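Side-chain contact in Sfrice_029225 (Spodoptera frugiperda, PDB 6I50), which is an arthropod Eiger cytokine of the tumour necrosis factor family and probably acts by binding a TNF-type receptor: residues 127-130 and 131-135. Residues are numbered along the deposited sequence; the frame is centred on the assembly and turned at random.
Sequences LFLK and AGDRL
Asp133 reaches back across the turn to Lys130 and is tied to it twice, once through its backbone and once through its carboxylate. Asp133 N gives its hydrogen to Lys130 O at 2.9 Å, the bond that closes a type II beta turn. Lys130 N in turn donates a hydrogen bond to Asp133 OD2, 2.9 Å long and nearly straight, approaching from above the carboxylate plane, 69° out of it. With chi1 at -78°, Asp133 CG lies beside its own backbone N and anti to the carbonyl carbon, which swings the acid toward Lys130. Buried as it is, the carboxylate has further partners: Arg91 makes a salt bridge to OD2 and Asn93 a hydrogen bond to OD1, so both oxygens are occupied and the group is probably kept ionised. Leu129 flanks it, with Leu129 CB 3.9 Å from Asp133 OD2. Below the carboxylate the contact turns apolar: CD1 of Leu129 meets CD1 of Leu135 at 4.0 Å, their side chains slanting across each other.

The turn joins strand 117-129 to strand 134-139, which belong to different sheets of the TNF jelly-roll sandwich. The two leucines thus face each other in the interior between the sheets, with Leu102 also against Leu129 and Leu89 against Leu135.

The outer side is looser. Ala131 is exposed at the crest, and Gly132 follows with a positive phi of 94°, the usual conformation at the third position of a type II turn. Lys130 sends its chain away from the turn, bending at its third torsion, and its NZ forms a salt bridge with Asp165. Farther along, Arg134 folds back so that NH1 donates to Gly132 O at 2.9 Å, with that oxygen in the guanidinium plane.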
ATOM      1  N   LEU A 127      -5.493  -6.986   9.427  1.00 10.39           N
ATOM      2  CA  LEU A 127      -6.478  -8.061   9.381  1.00  9.30           C
ATOM      3  C   LEU A 127      -6.314  -8.981  10.582  1.00  9.57           C
ATOM      4  O   LEU A 127      -5.192  -9.268  11.006  1.00 12.77           O
ATOM      5  CB  LEU A 127      -6.324  -8.880   8.093  1.00 10.71           C
ATOM      6  CG  LEU A 127      -6.550  -8.141   6.772  1.00 11.61           C
ATOM      7  CD1 LEU A 127      -6.083  -9.010   5.608  1.00 16.65           C
ATOM      8  CD2 LEU A 127      -8.015  -7.738   6.620  1.00 15.01           C
ATOM      9  N   PHE A 128      -7.430  -9.441  11.138  1.00 10.33           N
ATOM     10  CA  PHE A 128      -7.357 -10.444  12.186  1.00 12.82           C
ATOM     11  C   PHE A 128      -7.173 -11.812  11.548  1.00 13.81           C
ATOM     12  O   PHE A 128      -7.965 -12.216  10.693  1.00 14.88           O
ATOM     13  CB  PHE A 128      -8.611 -10.437  13.057  1.00 12.80           C
ATOM     14  CG  PHE A 128      -8.648 -11.569  14.034  1.00 14.19           C
ATOM     15  CD1 PHE A 128      -7.953 -11.488  15.235  1.00 13.70           C
ATOM     16  CD2 PHE A 128      -9.330 -12.740  13.731  1.00 16.89           C
ATOM     17  CE1 PHE A 128      -7.958 -12.545  16.124  1.00 14.96           C
ATOM     18  CE2 PHE A 128      -9.343 -13.796  14.620  1.00 20.19           C
ATOM     19  CZ  PHE A 128      -8.657 -13.700  15.814  1.00 18.33           C
ATOM     20  N   LEU A 129      -6.132 -12.526  11.970  1.00 11.03           N
ATOM     21  CA  LEU A 129      -5.852 -13.867  11.473  1.00 11.68           C
ATOM     22  C   LEU A 129      -5.708 -14.821  12.646  1.00 12.73           C
ATOM     23  O   LEU A 129      -5.173 -14.449  13.696  1.00 15.18           O
ATOM     24  CB  LEU A 129      -4.574 -13.896  10.629  1.00 11.19           C
ATOM     25  CG  LEU A 129      -4.536 -12.921   9.446  1.00 12.58           C
ATOM     26  CD1 LEU A 129      -3.172 -12.937   8.783  1.00 12.99           C
ATOM     27  CD2 LEU A 129      -5.619 -13.258   8.433  1.00 12.72           C
ATOM     28  N   LYS A 130      -6.193 -16.048  12.470  1.00 12.08           N
ATOM     29  CA  LYS A 130      -6.095 -17.082  13.491  1.00 15.04           C
ATOM     30  C   LYS A 130      -4.975 -18.062  13.165  1.00 16.18           C
ATOM     31  O   LYS A 130      -4.715 -18.372  12.000  1.00 16.05           O
ATOM     32  CB  LYS A 130      -7.402 -17.871  13.616  1.00 21.67           C
ATOM     33  CG  LYS A 130      -8.592 -17.065  14.068  1.00 31.69           C
ATOM     34  CD  LYS A 130      -9.735 -17.972  14.506  1.00 36.48           C
ATOM     35  CE  LYS A 130      -9.390 -18.717  15.781  1.00 38.82           C
ATOM     36  NZ  LYS A 130     -10.619 -19.122  16.518  1.00 45.97           N
ATOM     37  N   ALA A 131      -4.327 -18.570  14.215  1.00 14.57           N
ATOM     38  CA  ALA A 131      -3.475 -19.738  14.058  1.00 11.86           C
ATOM     39  C   ALA A 131      -4.242 -20.821  13.309  1.00 13.98           C
ATOM     40  O   ALA A 131      -5.410 -21.093  13.608  1.00 16.28           O
ATOM     41  CB  ALA A 131      -3.010 -20.252  15.425  1.00 12.65           C
ATOM     42  N   GLY A 132      -3.596 -21.404  12.299  1.00 13.67           N
ATOM     43  CA  GLY A 132      -4.234 -22.395  11.459  1.00 17.31           C
ATOM     44  C   GLY A 132      -4.869 -21.852  10.194  1.00 17.19           C
ATOM     45  O   GLY A 132      -5.267 -22.644   9.330  1.00 17.01           O
ATOM     46  N   ASP A 133      -4.990 -20.534  10.058  1.00 12.57           N
ATOM     47  CA  ASP A 133      -5.495 -19.963   8.817  1.00 11.64           C
ATOM     48  C   ASP A 133      -4.535 -20.247   7.671  1.00 13.64           C
ATOM     49  O   ASP A 133      -3.315 -20.263   7.852  1.00 12.34           O
ATOM     50  CB  ASP A 133      -5.667 -18.451   8.937  1.00 10.04           C
ATOM     51  CG  ASP A 133      -6.914 -18.047   9.698  1.00 16.16           C
ATOM     52  OD1 ASP A 133      -7.695 -18.926  10.119  1.00 21.16           O
ATOM     53  OD2 ASP A 133      -7.112 -16.822   9.870  1.00 18.89           O
ATOM     54  N   ARG A 134      -5.097 -20.459   6.484  1.00 11.50           N
ATOM     55  CA  ARG A 134      -4.348 -20.437   5.237  1.00 10.23           C
ATOM     56  C   ARG A 134      -4.822 -19.252   4.407  1.00 10.97           C
ATOM     57  O   ARG A 134      -6.022 -18.944   4.373  1.00 14.26           O
ATOM     58  CB  ARG A 134      -4.522 -21.738   4.448  1.00 10.96           C
ATOM     59  CG  ARG A 134      -3.495 -22.811   4.782  1.00 17.10           C
ATOM     60  CD  ARG A 134      -3.625 -23.312   6.211  1.00 15.55           C
ATOM     61  NE  ARG A 134      -2.923 -24.575   6.399  1.00 16.24           N
ATOM     62  CZ  ARG A 134      -2.984 -25.315   7.501  1.00 16.63           C
ATOM     63  NH1 ARG A 134      -3.711 -24.913   8.535  1.00 19.03           N
ATOM     64  NH2 ARG A 134      -2.313 -26.462   7.575  1.00 18.29           N
ATOM     65  N   LEU A 135      -3.872 -18.578   3.758  1.00 11.65           N
ATOM     66  CA  LEU A 135      -4.164 -17.454   2.880  1.00 13.24           C
ATOM     67  C   LEU A 135      -3.691 -17.790   1.478  1.00 13.02           C
ATOM     68  O   LEU A 135      -2.553 -18.227   1.298  1.00 12.29           O
ATOM     69  CB  LEU A 135      -3.480 -16.174   3.354  1.00 11.89           C
ATOM     70  CG  LEU A 135      -3.833 -15.704   4.765  1.00 17.96           C
ATOM     71  CD1 LEU A 135      -2.995 -14.480   5.125  1.00 14.56           C
ATOM     72  CD2 LEU A 135      -5.314 -15.390   4.882  1.00 18.94           C
TER